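Local coordinates for MTH0777 (Methanothermobacter thermautotrophicus, PDB 1KJN), which is of unknown function but belongs to the DUF1890 family and folds as a three-layered, Rossmann-like alpha/beta protein that probably assembles as a dimer, at residues A[11-16]-A[49-54]; A[18-23]-A[109-114]; A[93-98]-A[123-128]; A[132-137]-A[143-148]. All coordinates share one frame; numbering follows the deposited sequence.

Contact 1: residues A[11-16]-A[49-54]; sequences MVLGCP and RLVQVA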
# COMPACT_ATOMS: atom_id res chain seq x y z
N MSE A 11 10.06 -9.36 -9.46
CA MSE A 11 9.79 -9.10 -8.05
C MSE A 11 8.69 -10.04 -7.57
O MSE A 11 7.57 -10.01 -8.09
CB MSE A 11 9.38 -7.64 -7.86
CG MSE A 11 9.13 -7.26 -6.40
SE MSE A 11 8.92 -5.33 -6.13
CE MSE A 11 10.71 -4.80 -6.60
N VAL A 12 9.01 -10.82 -6.55
CA VAL A 12 8.07 -11.82 -6.00
C VAL A 12 7.51 -11.35 -4.67
O VAL A 12 8.28 -10.97 -3.78
CB VAL A 12 8.77 -13.18 -5.79
CG1 VAL A 12 7.80 -14.22 -5.24
CG2 VAL A 12 9.40 -13.64 -7.10
N LEU A 13 6.18 -11.40 -4.53
CA LEU A 13 5.54 -10.97 -3.29
C LEU A 13 4.84 -12.10 -2.55
O LEU A 13 4.34 -13.06 -3.15
CB LEU A 13 4.52 -9.85 -3.56
CG LEU A 13 4.98 -8.68 -4.43
CD1 LEU A 13 3.84 -7.68 -4.58
CD2 LEU A 13 6.20 -8.00 -3.83
N GLY A 14 4.79 -11.97 -1.22
CA GLY A 14 4.15 -12.96 -0.38
C GLY A 14 2.72 -12.55 -0.06
O GLY A 14 2.24 -11.52 -0.54
N CYS A 15 2.03 -13.37 0.73
CA CYS A 15 0.65 -13.04 1.09
C CYS A 15 0.67 -11.67 1.77
O CYS A 15 1.56 -11.36 2.57
CB CYS A 15 0.03 -14.11 2.01
SG CYS A 15 0.34 -13.87 3.78
N PRO A 16 -0.24 -10.78 1.36
CA PRO A 16 -0.32 -9.44 1.93
C PRO A 16 -1.06 -9.43 3.27
O PRO A 16 -2.26 -9.74 3.34
CB PRO A 16 -1.10 -8.68 0.86
CG PRO A 16 -2.11 -9.71 0.40
CD PRO A 16 -1.29 -11.00 0.34
N ARG A 49 -3.74 -7.22 -6.83
CA ARG A 49 -4.81 -6.22 -6.82
C ARG A 49 -4.44 -5.02 -5.97
O ARG A 49 -4.86 -3.91 -6.25
CB ARG A 49 -6.16 -6.78 -6.34
CG ARG A 49 -6.73 -7.90 -7.18
CD ARG A 49 -8.21 -8.11 -6.93
NE ARG A 49 -8.96 -7.03 -7.55
CZ ARG A 49 -9.55 -7.10 -8.75
NH1 ARG A 49 -9.50 -8.22 -9.46
NH2 ARG A 49 -10.09 -6.01 -9.28
N LEU A 50 -3.68 -5.25 -4.90
CA LEU A 50 -3.28 -4.14 -4.04
C LEU A 50 -2.32 -3.21 -4.76
O LEU A 50 -2.43 -1.98 -4.68
CB LEU A 50 -2.67 -4.65 -2.73
CG LEU A 50 -3.70 -5.19 -1.73
CD1 LEU A 50 -3.01 -5.87 -0.56
CD2 LEU A 50 -4.59 -4.06 -1.26
N VAL A 51 -1.40 -3.82 -5.51
CA VAL A 51 -0.41 -3.09 -6.29
C VAL A 51 -1.13 -2.25 -7.34
O VAL A 51 -0.83 -1.08 -7.48
CB VAL A 51 0.59 -4.07 -6.99
CG1 VAL A 51 1.49 -3.30 -7.98
CG2 VAL A 51 1.43 -4.82 -5.95
N GLN A 52 -2.10 -2.85 -8.04
CA GLN A 52 -2.84 -2.14 -9.08
C GLN A 52 -3.64 -0.95 -8.56
O GLN A 52 -3.75 0.07 -9.23
CB GLN A 52 -3.78 -3.08 -9.83
CG GLN A 52 -3.09 -4.05 -10.75
CD GLN A 52 -3.90 -5.33 -11.00
OE1 GLN A 52 -3.37 -6.33 -11.49
NE2 GLN A 52 -5.19 -5.29 -10.66
N VAL A 53 -4.24 -1.09 -7.38
CA VAL A 53 -4.99 0.04 -6.85
C VAL A 53 -4.05 1.10 -6.25
O VAL A 53 -4.38 2.29 -6.28
CB VAL A 53 -6.12 -0.38 -5.85
CG1 VAL A 53 -7.05 -1.42 -6.49
CG2 VAL A 53 -5.54 -0.89 -4.57
N ALA A 54 -2.87 0.69 -5.77
CA ALA A 54 -1.91 1.66 -5.21
C ALA A 54 -1.14 2.44 -6.28
O ALA A 54 -0.58 3.50 -6.00
CB ALA A 54 -0.93 0.98 -4.25

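Contact 2: residues A[18-23]-A[109-114]; sequences SPVQIP and IIFDRD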
# COMPACT_ATOMS: atom_id res chain seq x y z
N SER A 18 1.01 -7.66 6.29
CA SER A 18 1.68 -6.49 6.82
C SER A 18 1.50 -5.33 5.85
O SER A 18 1.78 -5.45 4.67
CB SER A 18 3.18 -6.74 6.99
OG SER A 18 3.43 -8.00 7.58
N PRO A 19 1.00 -4.20 6.36
CA PRO A 19 0.79 -3.02 5.52
C PRO A 19 2.04 -2.45 4.86
O PRO A 19 1.93 -1.63 3.94
CB PRO A 19 0.12 -2.03 6.47
CG PRO A 19 0.48 -2.54 7.85
CD PRO A 19 0.43 -4.02 7.70
N VAL A 20 3.24 -2.90 5.28
CA VAL A 20 4.44 -2.37 4.64
C VAL A 20 4.79 -3.04 3.32
O VAL A 20 5.49 -2.43 2.50
CB VAL A 20 5.73 -2.48 5.52
CG1 VAL A 20 5.59 -1.69 6.81
CG2 VAL A 20 6.11 -3.95 5.75
N GLN A 21 4.24 -4.23 3.06
CA GLN A 21 4.62 -4.97 1.85
C GLN A 21 4.34 -4.34 0.50
O GLN A 21 5.28 -4.04 -0.23
CB GLN A 21 4.12 -6.41 1.86
CG GLN A 21 4.84 -7.26 0.83
CD GLN A 21 4.40 -8.72 0.84
OE1 GLN A 21 5.09 -9.58 0.31
NE2 GLN A 21 3.23 -8.99 1.42
N ILE A 22 3.07 -4.14 0.16
CA ILE A 22 2.75 -3.54 -1.13
C ILE A 22 3.48 -2.21 -1.33
O ILE A 22 4.18 -2.04 -2.32
CB ILE A 22 1.22 -3.36 -1.31
CG1 ILE A 22 0.55 -4.72 -1.14
CG2 ILE A 22 0.89 -2.74 -2.67
CD1 ILE A 22 1.17 -5.82 -1.96
N PRO A 23 3.40 -1.29 -0.35
CA PRO A 23 4.10 -0.00 -0.52
C PRO A 23 5.60 -0.15 -0.82
O PRO A 23 6.11 0.47 -1.74
CB PRO A 23 3.86 0.69 0.81
CG PRO A 23 2.45 0.26 1.14
CD PRO A 23 2.54 -1.25 0.85
N ILE A 109 14.08 -9.98 0.92
CA ILE A 109 13.71 -8.90 1.85
C ILE A 109 12.80 -9.58 2.88
O ILE A 109 11.63 -9.91 2.61
CB ILE A 109 13.02 -7.74 1.10
CG1 ILE A 109 14.04 -7.05 0.19
CG2 ILE A 109 12.40 -6.73 2.09
CD1 ILE A 109 13.47 -6.01 -0.76
N ILE A 110 13.40 -9.90 4.01
CA ILE A 110 12.75 -10.61 5.10
C ILE A 110 12.24 -9.70 6.19
O ILE A 110 12.98 -8.86 6.70
CB ILE A 110 13.72 -11.65 5.69
CG1 ILE A 110 14.16 -12.61 4.57
CG2 ILE A 110 13.10 -12.35 6.89
CD1 ILE A 110 15.20 -13.64 4.97
N PHE A 111 10.98 -9.89 6.57
CA PHE A 111 10.39 -9.06 7.60
C PHE A 111 9.29 -9.72 8.41
O PHE A 111 8.50 -10.51 7.91
CB PHE A 111 9.87 -7.75 7.00
CG PHE A 111 8.76 -7.94 6.00
CD1 PHE A 111 9.04 -8.40 4.71
CD2 PHE A 111 7.44 -7.68 6.35
CE1 PHE A 111 8.01 -8.60 3.78
CE2 PHE A 111 6.41 -7.88 5.44
CZ PHE A 111 6.69 -8.35 4.15
N ASP A 112 9.27 -9.36 9.69
CA ASP A 112 8.29 -9.82 10.66
C ASP A 112 8.65 -9.05 11.94
O ASP A 112 9.79 -8.62 12.11
CB ASP A 112 8.43 -11.33 10.88
CG ASP A 112 7.28 -11.91 11.70
OD1 ASP A 112 6.32 -12.42 11.10
OD2 ASP A 112 7.34 -11.84 12.94
N ARG A 113 7.69 -8.86 12.84
CA ARG A 113 7.98 -8.14 14.08
C ARG A 113 8.71 -9.01 15.10
O ARG A 113 9.41 -8.50 15.98
CB ARG A 113 6.71 -7.56 14.69
CG ARG A 113 6.26 -6.28 13.99
CD ARG A 113 7.30 -5.17 14.11
NE ARG A 113 7.38 -4.64 15.47
CZ ARG A 113 8.17 -3.64 15.85
NH1 ARG A 113 8.97 -3.03 14.99
NH2 ARG A 113 8.14 -3.24 17.12
N ASP A 114 8.56 -10.32 14.97
CA ASP A 114 9.20 -11.26 15.88
C ASP A 114 10.61 -11.56 15.38
O ASP A 114 10.78 -12.11 14.28
CB ASP A 114 8.35 -12.55 15.94
CG ASP A 114 8.81 -13.54 17.02
OD1 ASP A 114 10.03 -13.65 17.28
OD2 ASP A 114 7.94 -14.23 17.59

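Contact 3: residues A[93-98]-A[123-128]; sequences AYLVTF and NEIMET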
# COMPACT_ATOMS: atom_id res chain seq x y z
N ALA A 93 9.71 -20.29 0.23
CA ALA A 93 9.76 -21.42 -0.72
C ALA A 93 9.59 -20.93 -2.15
O ALA A 93 10.28 -21.40 -3.04
CB ALA A 93 8.69 -22.48 -0.37
N TYR A 94 8.69 -19.98 -2.37
CA TYR A 94 8.50 -19.45 -3.72
C TYR A 94 9.79 -18.81 -4.22
O TYR A 94 10.19 -19.02 -5.36
CB TYR A 94 7.35 -18.44 -3.77
CG TYR A 94 6.03 -19.05 -4.21
CD1 TYR A 94 4.95 -19.11 -3.34
CD2 TYR A 94 5.88 -19.58 -5.48
CE1 TYR A 94 3.73 -19.69 -3.73
CE2 TYR A 94 4.67 -20.16 -5.89
CZ TYR A 94 3.61 -20.21 -5.00
OH TYR A 94 2.43 -20.80 -5.41
N LEU A 95 10.43 -18.01 -3.37
CA LEU A 95 11.67 -17.34 -3.76
C LEU A 95 12.72 -18.38 -4.14
O LEU A 95 13.47 -18.18 -5.09
CB LEU A 95 12.20 -16.44 -2.63
CG LEU A 95 13.52 -15.73 -2.95
CD1 LEU A 95 13.36 -14.92 -4.24
CD2 LEU A 95 14.00 -14.85 -1.80
N VAL A 96 12.78 -19.48 -3.39
CA VAL A 96 13.74 -20.55 -3.65
C VAL A 96 13.49 -21.12 -5.05
O VAL A 96 14.41 -21.22 -5.86
CB VAL A 96 13.64 -21.70 -2.59
CG1 VAL A 96 14.52 -22.91 -3.00
CG2 VAL A 96 14.07 -21.19 -1.23
N THR A 97 12.22 -21.39 -5.34
CA THR A 97 11.85 -21.94 -6.63
C THR A 97 12.23 -20.99 -7.75
O THR A 97 12.87 -21.39 -8.72
CB THR A 97 10.34 -22.25 -6.71
OG1 THR A 97 9.98 -23.19 -5.68
CG2 THR A 97 10.00 -22.85 -8.07
N PHE A 98 11.85 -19.72 -7.62
CA PHE A 98 12.17 -18.75 -8.66
C PHE A 98 13.67 -18.58 -8.85
O PHE A 98 14.13 -18.37 -9.96
CB PHE A 98 11.52 -17.40 -8.35
CG PHE A 98 10.04 -17.34 -8.67
CD1 PHE A 98 9.60 -17.37 -9.99
CD2 PHE A 98 9.10 -17.22 -7.65
CE1 PHE A 98 8.23 -17.27 -10.28
CE2 PHE A 98 7.73 -17.12 -7.93
CZ PHE A 98 7.30 -17.14 -9.25
N ASN A 123 17.88 -17.84 8.34
CA ASN A 123 18.67 -19.07 8.25
C ASN A 123 18.26 -19.90 7.05
O ASN A 123 19.11 -20.39 6.30
CB ASN A 123 18.53 -19.89 9.53
CG ASN A 123 19.17 -19.23 10.71
OD1 ASN A 123 20.16 -18.51 10.56
ND2 ASN A 123 18.62 -19.46 11.90
N GLU A 124 16.95 -20.00 6.84
CA GLU A 124 16.40 -20.76 5.73
C GLU A 124 16.93 -20.30 4.37
O GLU A 124 17.36 -21.12 3.56
CB GLU A 124 14.87 -20.69 5.76
CG GLU A 124 14.18 -21.31 4.56
CD GLU A 124 14.38 -22.82 4.45
OE1 GLU A 124 15.49 -23.32 4.72
OE2 GLU A 124 13.41 -23.51 4.10
N ILE A 125 16.90 -18.99 4.13
CA ILE A 125 17.39 -18.42 2.88
C ILE A 125 18.90 -18.64 2.73
O ILE A 125 19.38 -18.92 1.64
CB ILE A 125 17.07 -16.90 2.78
CG1 ILE A 125 15.55 -16.67 2.73
CG2 ILE A 125 17.77 -16.29 1.57
CD1 ILE A 125 14.85 -17.26 1.48
N MSE A 126 19.65 -18.52 3.83
CA MSE A 126 21.10 -18.72 3.83
C MSE A 126 21.51 -20.16 3.50
O MSE A 126 22.47 -20.39 2.76
CB MSE A 126 21.70 -18.36 5.19
CG MSE A 126 21.56 -16.92 5.58
SE MSE A 126 22.64 -16.49 7.13
CE MSE A 126 23.99 -15.45 6.22
N GLU A 127 20.78 -21.11 4.06
CA GLU A 127 21.05 -22.53 3.86
C GLU A 127 20.58 -23.05 2.51
O GLU A 127 21.09 -24.06 2.01
CB GLU A 127 20.38 -23.35 4.98
CG GLU A 127 21.06 -23.19 6.34
CD GLU A 127 20.08 -23.18 7.51
OE1 GLU A 127 19.04 -23.90 7.47
OE2 GLU A 127 20.35 -22.45 8.49
N THR A 128 19.63 -22.35 1.89
CA THR A 128 19.08 -22.77 0.61
C THR A 128 19.52 -21.95 -0.60
O THR A 128 19.59 -22.47 -1.72
CB THR A 128 17.53 -22.78 0.65
OG1 THR A 128 17.05 -21.45 0.94
CG2 THR A 128 17.01 -23.74 1.72

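Contact 4: residues A[132-137]-A[143-148]; sequences EIIAAR and APLRVR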
# COMPACT_ATOMS: atom_id res chain seq x y z
N GLU A 132 21.54 -12.09 -1.51
CA GLU A 132 21.84 -10.99 -0.62
C GLU A 132 20.56 -10.86 0.22
O GLU A 132 19.45 -11.00 -0.29
CB GLU A 132 22.09 -9.72 -1.43
CG GLU A 132 23.15 -8.80 -0.84
CD GLU A 132 24.56 -9.28 -1.14
OE1 GLU A 132 24.92 -9.38 -2.34
OE2 GLU A 132 25.32 -9.53 -0.18
N ILE A 133 20.73 -10.60 1.52
CA ILE A 133 19.61 -10.50 2.44
C ILE A 133 19.41 -9.16 3.16
O ILE A 133 20.37 -8.57 3.69
CB ILE A 133 19.73 -11.60 3.52
CG1 ILE A 133 19.74 -12.98 2.86
CG2 ILE A 133 18.59 -11.49 4.54
CD1 ILE A 133 20.06 -14.12 3.81
N ILE A 134 18.17 -8.68 3.16
CA ILE A 134 17.79 -7.47 3.89
C ILE A 134 16.73 -7.94 4.86
O ILE A 134 15.71 -8.51 4.44
CB ILE A 134 17.17 -6.39 2.98
CG1 ILE A 134 18.26 -5.70 2.16
CG2 ILE A 134 16.47 -5.32 3.84
CD1 ILE A 134 17.70 -4.72 1.16
N ALA A 135 16.97 -7.76 6.15
CA ALA A 135 15.99 -8.19 7.14
C ALA A 135 15.70 -7.12 8.18
O ALA A 135 16.58 -6.33 8.54
CB ALA A 135 16.47 -9.47 7.81
N ALA A 136 14.45 -7.07 8.63
CA ALA A 136 14.04 -6.09 9.64
C ALA A 136 12.72 -6.44 10.32
O ALA A 136 11.82 -7.05 9.72
CB ALA A 136 13.96 -4.70 9.02
N ARG A 137 12.63 -6.07 11.59
CA ARG A 137 11.43 -6.29 12.39
C ARG A 137 10.48 -5.13 12.07
O ARG A 137 10.54 -4.07 12.70
CB ARG A 137 11.79 -6.29 13.89
CG ARG A 137 12.64 -7.48 14.34
CD ARG A 137 13.26 -7.28 15.74
NE ARG A 137 14.36 -6.31 15.72
CZ ARG A 137 14.38 -5.16 16.40
NH1 ARG A 137 13.36 -4.82 17.18
NH2 ARG A 137 15.41 -4.34 16.26
N ALA A 143 10.01 2.48 7.35
CA ALA A 143 11.32 3.11 7.51
C ALA A 143 12.56 2.23 7.61
O ALA A 143 13.44 2.37 6.78
CB ALA A 143 11.30 4.15 8.63
N PRO A 144 12.61 1.26 8.54
CA PRO A 144 13.80 0.41 8.65
C PRO A 144 14.16 -0.28 7.34
O PRO A 144 15.32 -0.26 6.89
CB PRO A 144 13.39 -0.65 9.68
CG PRO A 144 12.27 -0.03 10.42
CD PRO A 144 11.53 0.78 9.41
N LEU A 145 13.15 -0.91 6.74
CA LEU A 145 13.35 -1.60 5.48
C LEU A 145 13.69 -0.63 4.38
O LEU A 145 14.58 -0.90 3.58
CB LEU A 145 12.09 -2.39 5.09
CG LEU A 145 11.83 -3.63 5.96
CD1 LEU A 145 10.42 -4.12 5.76
CD2 LEU A 145 12.84 -4.72 5.61
N ARG A 146 12.96 0.49 4.33
CA ARG A 146 13.18 1.47 3.28
C ARG A 146 14.62 1.98 3.24
O ARG A 146 15.20 2.09 2.17
CB ARG A 146 12.19 2.64 3.42
CG ARG A 146 12.30 3.72 2.34
CD ARG A 146 13.27 4.85 2.77
NE ARG A 146 13.39 5.89 1.75
CZ ARG A 146 12.45 6.79 1.47
NH1 ARG A 146 11.31 6.81 2.14
NH2 ARG A 146 12.64 7.65 0.47
N VAL A 147 15.17 2.31 4.41
CA VAL A 147 16.55 2.80 4.50
C VAL A 147 17.52 1.70 4.06
O VAL A 147 18.46 1.95 3.31
CB VAL A 147 16.90 3.24 5.94
CG1 VAL A 147 18.36 3.64 6.00
CG2 VAL A 147 16.04 4.41 6.34
N ARG A 148 17.30 0.49 4.56
CA ARG A 148 18.17 -0.61 4.16
C ARG A 148 18.07 -0.92 2.66
O ARG A 148 19.05 -1.33 2.06
CB ARG A 148 17.90 -1.84 5.02
CG ARG A 148 18.41 -1.63 6.43
CD ARG A 148 17.78 -2.56 7.45
NE ARG A 148 17.58 -1.81 8.68
CZ ARG A 148 17.11 -2.30 9.82
NH1 ARG A 148 16.77 -3.58 9.91
NH2 ARG A 148 17.00 -1.51 10.89

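Contact 1: residues A[11-16]-A[49-54]
Leu13 reaches from the loop just past strand 8-12 to overlap Val51 on helix 45-54, methyl against methyl, with its CD1 at 4.0 Å from Val51 CG2. The two side chains cross obliquely, and a single branch of each does the touching. On Val51 that branch, CG2, is the one anti to the carbonyl carbon and beside the backbone N, while CG1 (chi1 171°) takes the position anti to the N and stays clear of Leu13. A second pair lies three residues on in the first segment and one residue back in the helix. Pro16 turns its ring toward Leu50, and Leu50 CD1 sits 3.7 Å from Pro16 CB and 4.1 Å from Pro16 CG, so one methyl covers one edge of the pyrrolidine. The strand order 3-2-1-4-5-6, all parallel, is that of a Rossmann-like fold, and here the exit of its first strand meets the helix that follows its second strand. The backbones stay well apart, the nearest alpha carbons being Pro16 CA and Leu50 CA at 8.5 Å, and the gap is bridged by apolar side chains alone. All four touching residues are buried. Helix 21-34 closes the same core, placing Ala25 on Leu13 and Ile22 on Leu50. The second subunit also reaches helix 45-54: its His140 packs on Leu50 and its Pro23 lies against Val53 and Ala54.

Contact 2: residues A[18-23]-A[109-114]
Phe111 pushes its ring toward the start of helix 21-34, where Ser18, Val20 and Gln21 gather round its outer end. The packed part of the contact centres on two ring atoms. Phe111 CE2 lies 3.7 Å from Ser18 OG, which comes in at the ring edge near its plane, and Val20 CG2 approaches the same CE2 obliquely at 4.0 Å. Gln21 crosses the ring at about a right angle, its CG 4.0 Å from Phe111 CZ and its amide plane turned 69° from the ring. That amide is held by other bonds: Gln21 OE1 accepts from Gly14 N and NE2 donates to Cys15 O, which fixes the rotation of the group beside the ring. Phe111 reaches this place with CG between its backbone N and carbonyl carbon (chi1 63°), which sends the ring out across the strand, leaning slightly back so that Ile109 O meets its edge. Replacing the ring by an alanine's single methyl would probably leave Ser18, Val20 and Gln21 facing a gap, without the group that ties them to strand 105-111. Beyond Phe111 the contact loosens toward solvent. Asp112 points away from the helix start, and its OD2 accepts from Asp114 N at 2.8 Å with an N-H...O angle of 160°, while Arg113 is exposed. The outer side is thus an Asx turn leading to Asp114, the N-cap of helix 115-128, and the whole lies at the carboxyl end of the parallel strands of a Rossmann-like sheet.

Contact 3: residues A[93-98]-A[123-128]
Leu95 is the first residue of helix 89-102 here to touch helix 115-128, its CD2 lying 4.2 Å from Ile125 CD1. The side chains meet at about a right angle through their terminal methyls. Leu95 holds CG anti to its backbone N (chi1 178°), which carries the isobutyl group out from the helix toward the sheet and its neighbour. The first bond of Ile125 points to the side of the other helix, but the end of its longer branch, CD1, comes nearer to Leu95. One residue on, Val96 points at the last turn of the second helix, and its CG2 stands 3.7 Å from Thr128 OG1. Here the alpha carbons come closest, Val96 CA to Thr128 CA at 7.2 Å. The hydroxyl that the valine methyl touches is already engaged, since Thr128 OG1 donates to Glu124 O at 2.7 Å. That bond meets the carbonyl with a C=O...O angle of 134°, the donor tilted from the carbonyl plane, and returns the hydroxyl to its own helix. The contact therefore grades from a buried apolar pair to an outer pair near solvent. Both helices lie on one face of the parallel sheet: Leu95 and Ile125 both rest on Ala108 of strand 105-111, Leu95 also reaches Leu82 and Val86 of strand 81-86, and helix 67-73 flanks helix 89-102 through Ile71, which touches Tyr94 and Phe98.

Contact 4: residues A[132-137]-A[143-148]
Ala135 O is gripped by the guanidinium of Arg148, whose NH1 donates to it at 3.1 Å with an N-H...O angle of 140°. The donor lies in the carbonyl plane, on a lone pair, and the oxygen lies almost exactly in the guanidinium plane, so the two flat groups meet edge on although the bond itself is bent. A bend at chi3 brings the arginine back over the strand. Ala136 CB lies obliquely beside Arg148 NH1, at a distance short enough to be doubtful in detail, and Pro144 CB sits over one face of the guanidinium toward the rim. Beneath this polar cover the contact is apolar. Ala136 CB meets Leu145 CD2 at 3.6 Å, and Leu145 CD2 also touches Ile134 CG2 at 4.1 Å. Ile134 uses both ends: CG2, anti to the backbone N, lies 3.9 Å from Arg148 CB, while CG1 (chi1 -76°) carries CD1 to Arg148 O at 3.8 Å. A serine in place of Ile134 would probably open a gap under the aliphatic part of Arg148 and deprive Leu145 CD2 of its contact with the isoleucine methyl. The helix runs back almost antiparallel to the strand, their segment axes at 158° and 8.3 Å apart at closest. Leu145 also packs on Leu24 of helix 21-34 and Phe111 of the adjacent strand. This is the closing beta-alpha unit of a Rossmann-like sheet, in which the helix after the outermost strand of this chain, 132-136, folds back over one face.

How the contacts relate
Contacts 1, 2 and 4 fall on the sheet face carrying helices 21-34, 45-54 and 143-153, whereas contact 3 joins two helices on the other face. Contacts 2 and 4 are nearest, their centres about 9 Å apart, and strands 105-111 and 132-136 join them through Ile110 N to Ile134 O at 2.7 Å. Contacts 1 and 2, about 12 Å between centres, share the Gln21 amide. Contact 3 lies about 20 Å from contact 1, centre to centre, yet Val12 CG2 reaches Phe98 CD2 at 3.6 Å; Ile125 likewise packs on Ile110 and Ile133. The second subunit touches contacts 1, 2 and 4. With the function unknown, none is tied to an active site.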